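Long-range contacts in carbonic anhydrase (Geobacillus kaustophilus, PDB 3VNP), which catalyses the reversible hydration of carbon dioxide to hydrogencarbonate, working as a homotrimer with magnesium or zinc in the active site: residues Gly27-Gly32 with Thr41-Asp46; Ile37-Val42 with Ile58-Ile63; Thr50-Arg55 with Leu72-Gly77. All blocks are in the same frame, centred on the assembly; numbering follows the deposited sequence.

In the fold
Starting from the N terminus, the chain winds into a coil of short parallel strands, each turn laid on the one before. Contact 1 closes first: 41-46 comes back against 27-32, from one face of the coil across its interior to another. Contact 2 opens on the same run of chain, sharing Thr41 and Val42, and stacks the corner 37-42 on the corner 58-63 a turn later. Contact 3 starts with 50-55, before contact 2 has closed, so these two cross; it pairs strands 49-52 and 72-74 on the face that strand 29-31 of contact 1 also joins. Ile37, Ile58, Ile31, Ile52 and Ile74 link all three through the core.

Contact 1: residues Gly27-Gly32 with Thr41-Asp46; sequences GDVVIG and TVIRGD
Val29 lays both its methyls against the CG2 branch of Ile43: CG2 of Val29 lies 3.9 Å from CG2 of Ile43, and the two side chains cross at about a right angle. That branch of Ile43 is available because it stands trans to the backbone nitrogen, while the CG1 arm stands beside that nitrogen (chi1 -55°) and runs out extended. The CG1 arm ends in CD1, which meets CD1 of Ile31 at a looser 4.5 Å. The same CG2 methyl of Val29 also sits 4.0 Å from CA of Gly45, just where a side chain on that residue would collide with the methyl. This is the interior of a left-handed parallel beta-helix, the hexapeptide-repeat fold of gamma-class carbonic anhydrases; strands 29-31 and 42-45 belong to two different faces of the coil, and their apolar side chains, with Ile52 of a third segment, fill the space inside. Where the chain rounds the corner, Gly27 and Gly45 come together as a parallel bridge, their CA atoms 4.7 Å apart. Asp28 N donates to Gly45 O over 3.0 Å, lying in the carbonyl plane on a lone pair, and CA of Gly27 adds a C-H...O contact to the same oxygen. Asp28 is itself the centre of an inverse gamma turn, which helps bend the chain here. The side chain of Arg44 leaves the backbone on the side away from 27-32. Its NH1 reaches the syn lone pair of Asp46 OD1 at 2.7 Å, that oxygen lying 18° out of the guanidinium plane, while NH2 forms a salt bridge to Asp60 of the second subunit. Asp46 OD2 is hydrogen-bonded to NE2 of His65, a magnesium-binding residue.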
loop_
_atom_site.group_PDB
_atom_site.type_symbol
_atom_site.label_atom_id
_atom_site.label_comp_id
_atom_site.label_asym_id
_atom_site.label_seq_id
_atom_site.Cartn_x
_atom_site.Cartn_y
_atom_site.Cartn_z
ATOM N N GLY A 27 13.030 -4.986 -15.843
ATOM C CA GLY A 27 14.248 -5.776 -15.801
ATOM C C GLY A 27 14.241 -7.287 -15.690
ATOM O O GLY A 27 13.435 -7.992 -16.289
ATOM N N ASP A 28 15.182 -7.773 -14.898
ATOM C CA ASP A 28 15.399 -9.192 -14.691
ATOM C C ASP A 28 14.292 -9.919 -13.937
ATOM O O ASP A 28 14.476 -10.312 -12.783
ATOM C CB ASP A 28 16.728 -9.376 -13.955
ATOM C CG ASP A 28 17.302 -10.760 -14.130
ATOM O OD1 ASP A 28 16.524 -11.691 -14.427
ATOM O OD2 ASP A 28 18.532 -10.916 -13.961
ATOM N N VAL A 29 13.153 -10.119 -14.590
ATOM C CA VAL A 29 12.025 -10.813 -13.964
ATOM C C VAL A 29 11.533 -11.974 -14.836
ATOM O O VAL A 29 11.476 -11.871 -16.066
ATOM C CB VAL A 29 10.835 -9.844 -13.716
ATOM C CG1 VAL A 29 9.681 -10.588 -13.085
ATOM C CG2 VAL A 29 11.274 -8.698 -12.825
ATOM N N VAL A 30 11.187 -13.085 -14.195
ATOM C CA VAL A 30 10.683 -14.244 -14.920
ATOM C C VAL A 30 9.383 -14.681 -14.258
ATOM O O VAL A 30 9.363 -14.975 -13.064
ATOM C CB VAL A 30 11.697 -15.422 -14.888
ATOM C CG1 VAL A 30 11.122 -16.625 -15.604
ATOM C CG2 VAL A 30 12.995 -15.004 -15.546
ATOM N N ILE A 31 8.302 -14.711 -15.036
ATOM C CA ILE A 31 7.001 -15.108 -14.510
ATOM C C ILE A 31 6.477 -16.378 -15.183
ATOM O O ILE A 31 6.411 -16.467 -16.411
ATOM C CB ILE A 31 5.981 -13.953 -14.660
ATOM C CG1 ILE A 31 6.399 -12.789 -13.752
ATOM C CG2 ILE A 31 4.585 -14.426 -14.291
ATOM C CD1 ILE A 31 5.712 -11.473 -14.065
ATOM N N GLY A 32 6.093 -17.348 -14.355
ATOM C CA GLY A 32 5.604 -18.629 -14.836
ATOM C C GLY A 32 4.201 -18.693 -15.404
ATOM O O GLY A 32 3.474 -17.701 -15.457
ATOM N N THR A 41 0.184 -3.786 -8.732
ATOM C CA THR A 41 1.395 -4.397 -8.200
ATOM C C THR A 41 2.624 -3.896 -8.955
ATOM O O THR A 41 2.567 -3.655 -10.160
ATOM C CB THR A 41 1.321 -5.932 -8.294
ATOM O OG1 THR A 41 0.437 -6.414 -7.277
ATOM C CG2 THR A 41 2.692 -6.559 -8.119
ATOM N N VAL A 42 3.727 -3.729 -8.235
ATOM C CA VAL A 42 4.975 -3.267 -8.835
ATOM C C VAL A 42 6.083 -4.302 -8.634
ATOM O O VAL A 42 6.371 -4.704 -7.505
ATOM C CB VAL A 42 5.439 -1.923 -8.216
ATOM C CG1 VAL A 42 6.808 -1.529 -8.766
ATOM C CG2 VAL A 42 4.426 -0.845 -8.516
ATOM N N ILE A 43 6.702 -4.726 -9.732
ATOM C CA ILE A 43 7.781 -5.707 -9.685
ATOM C C ILE A 43 9.015 -5.144 -10.397
ATOM O O ILE A 43 9.166 -5.315 -11.609
ATOM C CB ILE A 43 7.370 -7.022 -10.386
ATOM C CG1 ILE A 43 6.075 -7.565 -9.774
ATOM C CG2 ILE A 43 8.476 -8.060 -10.238
ATOM C CD1 ILE A 43 5.545 -8.811 -10.450
ATOM N N ARG A 44 9.887 -4.472 -9.650
ATOM C CA ARG A 44 11.095 -3.895 -10.233
ATOM C C ARG A 44 12.307 -4.821 -10.099
ATOM O O ARG A 44 12.814 -5.036 -9.003
ATOM C CB ARG A 44 11.416 -2.530 -9.591
ATOM C CG ARG A 44 10.588 -1.369 -10.128
ATOM C CD ARG A 44 11.280 -0.025 -9.924
ATOM N NE ARG A 44 11.332 0.358 -8.519
ATOM C CZ ARG A 44 12.452 0.641 -7.860
ATOM N NH1 ARG A 44 13.623 0.585 -8.481
ATOM N NH2 ARG A 44 12.405 0.973 -6.576
ATOM N N GLY A 45 12.767 -5.366 -11.221
ATOM C CA GLY A 45 13.919 -6.254 -11.185
ATOM C C GLY A 45 15.169 -5.523 -11.617
ATOM O O GLY A 45 15.797 -5.859 -12.617
ATOM N N ASP A 46 15.547 -4.513 -10.853
ATOM C CA ASP A 46 16.711 -3.742 -11.233
ATOM C C ASP A 46 17.861 -3.796 -10.236
ATOM O O ASP A 46 18.836 -3.067 -10.381
ATOM C CB ASP A 46 16.282 -2.297 -11.517
ATOM C CG ASP A 46 15.521 -1.685 -10.359
ATOM O OD1 ASP A 46 14.753 -0.727 -10.587
ATOM O OD2 ASP A 46 15.696 -2.162 -9.216
#

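Contact 2: residues Ile37-Val42 with Ile58-Ile63; sequences IWFNTV and IQDNSI
Ile58 runs alongside Ile37, pointing the same way, with their CD1 atoms 3.8 Å apart, while its carbonyl oxygen takes the N-H of Trp38 at 2.9 Å in a nearly straight bond and also lies at the edge of the indole near CD1. Its CG2 branch touches CG2 of Thr41, which stands opposite the threonine nitrogen, with OG1 beside that nitrogen (chi1 -75°). Gln59 contributes mainly its carbonyl, which the hydroxyl of Ser62 binds from within its own corner. At Asp60 the carboxylate lies almost coplanar with the Phe39 ring, OD1 meeting the ring edge 3.5 Å from CD2; OD2 forms a salt bridge to Arg44 of the third subunit. Asn61 donates its backbone N-H to Phe39 O (2.8 Å), and its side chain lies alongside that of Asn40, OD1 of Asn61 3.3 Å from CB of Asn40, both residues having positive phi. Ser62 N donates to Thr41 OG1 at 3.2 Å; that hydroxyl donates in turn to Trp38 O from above the carbonyl plane, and Thr41 N gives the same oxygen a second bond, closing the type II turn Trp38-Thr41. Ser62 O accepts Val42 N (2.8 Å), and Ile63 brings CD1 to 4.0 Å from Val42 CB. The corners repeat a coil turn apart; helix 146-170 lies against the Trp38 and Gln59 end, its Tyr159 and Tyr166 meeting the Trp38 ring, and Ile58 rests on Val80 of strand 79-80.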
loop_
_atom_site.group_PDB
_atom_site.type_symbol
_atom_site.label_atom_id
_atom_site.label_comp_id
_atom_site.label_asym_id
_atom_site.label_seq_id
_atom_site.Cartn_x
_atom_site.Cartn_y
_atom_site.Cartn_z
ATOM N N ILE A 37 -0.704 -11.597 -11.663
ATOM C CA ILE A 37 -0.144 -10.437 -10.977
ATOM C C ILE A 37 -1.306 -9.432 -10.975
ATOM O O ILE A 37 -1.714 -8.929 -12.030
ATOM C CB ILE A 37 1.066 -9.870 -11.761
ATOM C CG1 ILE A 37 2.030 -11.007 -12.140
ATOM C CG2 ILE A 37 1.782 -8.807 -10.939
ATOM C CD1 ILE A 37 2.657 -11.736 -10.974
ATOM N N TRP A 38 -1.845 -9.140 -9.798
ATOM C CA TRP A 38 -2.996 -8.252 -9.724
ATOM C C TRP A 38 -2.761 -6.748 -9.710
ATOM O O TRP A 38 -1.635 -6.266 -9.560
ATOM C CB TRP A 38 -3.885 -8.691 -8.561
ATOM C CG TRP A 38 -4.321 -10.106 -8.763
ATOM C CD1 TRP A 38 -3.583 -11.234 -8.520
ATOM C CD2 TRP A 38 -5.534 -10.549 -9.383
ATOM N NE1 TRP A 38 -4.259 -12.347 -8.957
ATOM C CE2 TRP A 38 -5.458 -11.956 -9.493
ATOM C CE3 TRP A 38 -6.677 -9.892 -9.865
ATOM C CZ2 TRP A 38 -6.480 -12.720 -10.065
ATOM C CZ3 TRP A 38 -7.690 -10.648 -10.433
ATOM C CH2 TRP A 38 -7.584 -12.051 -10.528
ATOM N N PHE A 39 -3.859 -6.024 -9.890
ATOM C CA PHE A 39 -3.881 -4.571 -9.971
ATOM C C PHE A 39 -2.896 -3.766 -9.127
ATOM O O PHE A 39 -2.736 -4.001 -7.928
ATOM C CB PHE A 39 -5.319 -4.084 -9.717
ATOM C CG PHE A 39 -6.316 -4.626 -10.706
ATOM C CD1 PHE A 39 -6.345 -4.155 -12.013
ATOM C CD2 PHE A 39 -7.153 -5.685 -10.360
ATOM C CE1 PHE A 39 -7.183 -4.733 -12.965
ATOM C CE2 PHE A 39 -7.989 -6.269 -11.297
ATOM C CZ PHE A 39 -8.004 -5.796 -12.606
ATOM N N ASN A 40 -2.240 -2.814 -9.787
ATOM C CA ASN A 40 -1.287 -1.898 -9.162
ATOM C C ASN A 40 -0.020 -2.487 -8.574
ATOM O O ASN A 40 0.769 -1.766 -7.973
ATOM C CB ASN A 40 -1.989 -1.080 -8.085
ATOM C CG ASN A 40 -3.120 -0.258 -8.640
ATOM O OD1 ASN A 40 -2.905 0.733 -9.338
ATOM N ND2 ASN A 40 -4.339 -0.674 -8.350
ATOM N N THR A 41 0.184 -3.786 -8.732
ATOM C CA THR A 41 1.395 -4.397 -8.200
ATOM C C THR A 41 2.624 -3.896 -8.955
ATOM O O THR A 41 2.567 -3.655 -10.160
ATOM C CB THR A 41 1.321 -5.932 -8.294
ATOM O OG1 THR A 41 0.437 -6.414 -7.277
ATOM C CG2 THR A 41 2.692 -6.559 -8.119
ATOM N N VAL A 42 3.727 -3.729 -8.235
ATOM C CA VAL A 42 4.975 -3.267 -8.835
ATOM C C VAL A 42 6.083 -4.302 -8.634
ATOM O O VAL A 42 6.371 -4.704 -7.505
ATOM C CB VAL A 42 5.439 -1.923 -8.216
ATOM C CG1 VAL A 42 6.808 -1.529 -8.766
ATOM C CG2 VAL A 42 4.426 -0.845 -8.516
ATOM N N ILE A 58 -0.013 -12.995 -7.048
ATOM C CA ILE A 58 0.534 -11.866 -6.313
ATOM C C ILE A 58 -0.568 -10.812 -6.339
ATOM O O ILE A 58 -0.748 -10.098 -7.327
ATOM C CB ILE A 58 1.819 -11.362 -6.987
ATOM C CG1 ILE A 58 2.897 -12.445 -6.864
ATOM C CG2 ILE A 58 2.291 -10.062 -6.344
ATOM C CD1 ILE A 58 4.188 -12.109 -7.555
ATOM N N GLN A 59 -1.313 -10.737 -5.243
ATOM C CA GLN A 59 -2.444 -9.828 -5.142
ATOM C C GLN A 59 -2.178 -8.324 -5.160
ATOM O O GLN A 59 -1.045 -7.864 -5.013
ATOM C CB GLN A 59 -3.299 -10.229 -3.932
ATOM C CG GLN A 59 -4.068 -11.530 -4.183
ATOM C CD GLN A 59 -4.709 -12.102 -2.938
ATOM O OE1 GLN A 59 -5.410 -11.401 -2.207
ATOM N NE2 GLN A 59 -4.479 -13.390 -2.692
ATOM N N ASP A 60 -3.268 -7.592 -5.372
ATOM C CA ASP A 60 -3.332 -6.136 -5.490
ATOM C C ASP A 60 -2.410 -5.273 -4.647
ATOM O O ASP A 60 -2.253 -5.491 -3.448
ATOM C CB ASP A 60 -4.773 -5.703 -5.245
ATOM C CG ASP A 60 -5.771 -6.625 -5.929
ATOM O OD1 ASP A 60 -6.069 -6.431 -7.134
ATOM O OD2 ASP A 60 -6.243 -7.564 -5.257
ATOM N N ASN A 61 -1.811 -4.279 -5.296
ATOM C CA ASN A 61 -0.927 -3.326 -4.635
ATOM C C ASN A 61 0.306 -3.868 -3.934
ATOM O O ASN A 61 0.730 -3.306 -2.926
ATOM C CB ASN A 61 -1.723 -2.509 -3.623
ATOM C CG ASN A 61 -2.635 -1.519 -4.280
ATOM O OD1 ASN A 61 -2.177 -0.536 -4.869
ATOM N ND2 ASN A 61 -3.939 -1.765 -4.192
ATOM N N SER A 62 0.892 -4.944 -4.440
ATOM C CA SER A 62 2.088 -5.465 -3.792
ATOM C C SER A 62 3.350 -4.848 -4.386
ATOM O O SER A 62 3.337 -4.287 -5.488
ATOM C CB SER A 62 2.148 -6.980 -3.917
ATOM O OG SER A 62 1.050 -7.563 -3.249
ATOM N N ILE A 63 4.439 -4.941 -3.639
ATOM C CA ILE A 63 5.704 -4.411 -4.103
ATOM C C ILE A 63 6.763 -5.505 -4.022
ATOM O O ILE A 63 7.022 -6.060 -2.948
ATOM C CB ILE A 63 6.182 -3.219 -3.245
ATOM C CG1 ILE A 63 5.037 -2.226 -3.024
ATOM C CG2 ILE A 63 7.354 -2.531 -3.934
ATOM C CD1 ILE A 63 4.434 -1.678 -4.308
#

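Contact 3: residues Thr50-Arg55 with Leu72-Gly77; sequences TVIGNR and LIIEDG
Strands 50-52 and 72-74 run parallel, their axes 4.7 Å apart and only 3° from alignment. Val51 bonds through both its N-H and its C=O: its N-H goes to Leu72 O, and its oxygen accepts Ile74 N, each at 2.8 Å. Gly53 N then donates to Ile74 O, and past the strand ends Gly77 N still reaches Asn54 O (2.9 Å), so the pairing follows the chain into the next corner. These are successive turns of the left-handed parallel beta-helix. Thr50, Ile52, Leu72 and Ile74 face its core, where Leu64 and Leu86 meet Leu72 and Ile74, while Val51 and Ile73 lie on the outer side. Core side chains in register lie side by side, pointing the same way: CG2 of Thr50 touches CD2 of Leu72 at 3.7 Å, and CG1 of Ile52 approaches CD1 of Ile74 to 4.2 Å. Beyond the strands, the carboxylate of Asp76 grips Asn54 at two points. Swung beside its own backbone nitrogen (chi1 -74°), it brings OD1 to 3.1 Å from Asn54 N, which meets it from above the carboxylate plane, 73° out. OD2 is met on its syn side by ND2 of Asn54 at 2.9 Å, the oxygen lying in the amide plane; the other end of that amide, OD1, accepts from Glu33 N a turn earlier. An alanine in place of Asp76 would remove both acceptors, and the Asn54 N-H would probably be left without its mate and the amide less firmly fixed in rotation. OD1 of Asp76 also lies close over CA of Gly53, in the space a side chain there would occupy.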
loop_
_atom_site.group_PDB
_atom_site.type_symbol
_atom_site.label_atom_id
_atom_site.label_comp_id
_atom_site.label_asym_id
_atom_site.label_seq_id
_atom_site.Cartn_x
_atom_site.Cartn_y
_atom_site.Cartn_z
ATOM N N THR A 50 14.784 -11.872 -10.150
ATOM C CA THR A 50 13.475 -12.130 -9.560
ATOM C C THR A 50 12.859 -13.269 -10.349
ATOM O O THR A 50 12.695 -13.168 -11.562
ATOM C CB THR A 50 12.526 -10.914 -9.656
ATOM O OG1 THR A 50 13.121 -9.783 -9.015
ATOM C CG2 THR A 50 11.199 -11.226 -8.981
ATOM N N VAL A 51 12.522 -14.353 -9.664
ATOM C CA VAL A 51 11.923 -15.507 -10.317
ATOM C C VAL A 51 10.591 -15.855 -9.653
ATOM O O VAL A 51 10.518 -16.023 -8.433
ATOM C CB VAL A 51 12.870 -16.718 -10.252
ATOM C CG1 VAL A 51 12.312 -17.869 -11.058
ATOM C CG2 VAL A 51 14.229 -16.325 -10.782
ATOM N N ILE A 52 9.544 -15.960 -10.465
ATOM C CA ILE A 52 8.206 -16.273 -9.981
ATOM C C ILE A 52 7.696 -17.537 -10.659
ATOM O O ILE A 52 7.528 -17.575 -11.870
ATOM C CB ILE A 52 7.236 -15.103 -10.272
ATOM C CG1 ILE A 52 7.765 -13.825 -9.611
ATOM C CG2 ILE A 52 5.843 -15.437 -9.757
ATOM C CD1 ILE A 52 6.987 -12.585 -9.958
ATOM N N GLY A 53 7.437 -18.566 -9.858
ATOM C CA GLY A 53 6.980 -19.842 -10.374
ATOM C C GLY A 53 5.692 -19.827 -11.164
ATOM O O GLY A 53 5.259 -18.781 -11.657
ATOM N N ASN A 54 5.086 -21.011 -11.274
ATOM C CA ASN A 54 3.838 -21.215 -12.000
ATOM C C ASN A 54 2.662 -21.262 -11.027
ATOM O O ASN A 54 2.831 -21.584 -9.856
ATOM C CB ASN A 54 3.905 -22.535 -12.788
ATOM C CG ASN A 54 5.128 -22.613 -13.698
ATOM O OD1 ASN A 54 5.199 -21.937 -14.722
ATOM N ND2 ASN A 54 6.100 -23.429 -13.316
ATOM N N ARG A 55 1.473 -20.929 -11.524
ATOM C CA ARG A 55 0.254 -20.942 -10.724
ATOM C C ARG A 55 0.339 -20.108 -9.453
ATOM O O ARG A 55 -0.328 -20.403 -8.460
ATOM C CB ARG A 55 -0.110 -22.372 -10.351
ATOM C CG ARG A 55 -0.012 -23.343 -11.492
ATOM C CD ARG A 55 -0.628 -24.662 -11.103
ATOM N NE ARG A 55 -2.077 -24.647 -11.276
ATOM C CZ ARG A 55 -2.944 -25.055 -10.353
ATOM N NH1 ARG A 55 -2.504 -25.505 -9.181
ATOM N NH2 ARG A 55 -4.250 -25.029 -10.609
ATOM N N LEU A 72 15.079 -12.626 -5.579
ATOM C CA LEU A 72 13.726 -12.739 -5.056
ATOM C C LEU A 72 13.122 -13.979 -5.722
ATOM O O LEU A 72 12.834 -13.969 -6.919
ATOM C CB LEU A 72 12.914 -11.486 -5.415
ATOM C CG LEU A 72 11.428 -11.470 -5.033
ATOM C CD1 LEU A 72 11.276 -11.623 -3.526
ATOM C CD2 LEU A 72 10.787 -10.172 -5.497
ATOM N N ILE A 73 12.952 -15.047 -4.952
ATOM C CA ILE A 73 12.395 -16.287 -5.490
ATOM C C ILE A 73 11.020 -16.612 -4.918
ATOM O O ILE A 73 10.843 -16.684 -3.705
ATOM C CB ILE A 73 13.327 -17.516 -5.208
ATOM C CG1 ILE A 73 14.603 -17.439 -6.051
ATOM C CG2 ILE A 73 12.595 -18.818 -5.524
ATOM C CD1 ILE A 73 15.585 -16.442 -5.556
ATOM N N ILE A 74 10.052 -16.825 -5.801
ATOM C CA ILE A 74 8.696 -17.169 -5.394
ATOM C C ILE A 74 8.318 -18.440 -6.148
ATOM O O ILE A 74 7.927 -18.376 -7.311
ATOM C CB ILE A 74 7.697 -16.055 -5.768
ATOM C CG1 ILE A 74 8.124 -14.731 -5.131
ATOM C CG2 ILE A 74 6.293 -16.450 -5.325
ATOM C CD1 ILE A 74 7.215 -13.571 -5.464
ATOM N N GLU A 75 8.422 -19.587 -5.486
ATOM C CA GLU A 75 8.122 -20.869 -6.129
ATOM C C GLU A 75 6.659 -21.096 -6.507
ATOM O O GLU A 75 5.782 -20.289 -6.194
ATOM C CB GLU A 75 8.618 -22.024 -5.252
ATOM C CG GLU A 75 10.100 -21.925 -4.917
ATOM C CD GLU A 75 10.639 -23.170 -4.233
ATOM O OE1 GLU A 75 9.885 -23.812 -3.471
ATOM O OE2 GLU A 75 11.825 -23.498 -4.445
ATOM N N ASP A 76 6.406 -22.212 -7.182
ATOM C CA ASP A 76 5.067 -22.555 -7.644
ATOM C C ASP A 76 3.981 -22.594 -6.576
ATOM O O ASP A 76 4.240 -22.891 -5.412
ATOM C CB ASP A 76 5.107 -23.898 -8.368
ATOM C CG ASP A 76 5.749 -23.807 -9.738
ATOM O OD1 ASP A 76 6.822 -23.177 -9.874
ATOM O OD2 ASP A 76 5.175 -24.382 -10.687
ATOM N N GLY A 77 2.761 -22.274 -6.996
ATOM C CA GLY A 77 1.608 -22.294 -6.110
ATOM C C GLY A 77 1.525 -21.310 -4.955
ATOM O O GLY A 77 0.601 -21.394 -4.146
#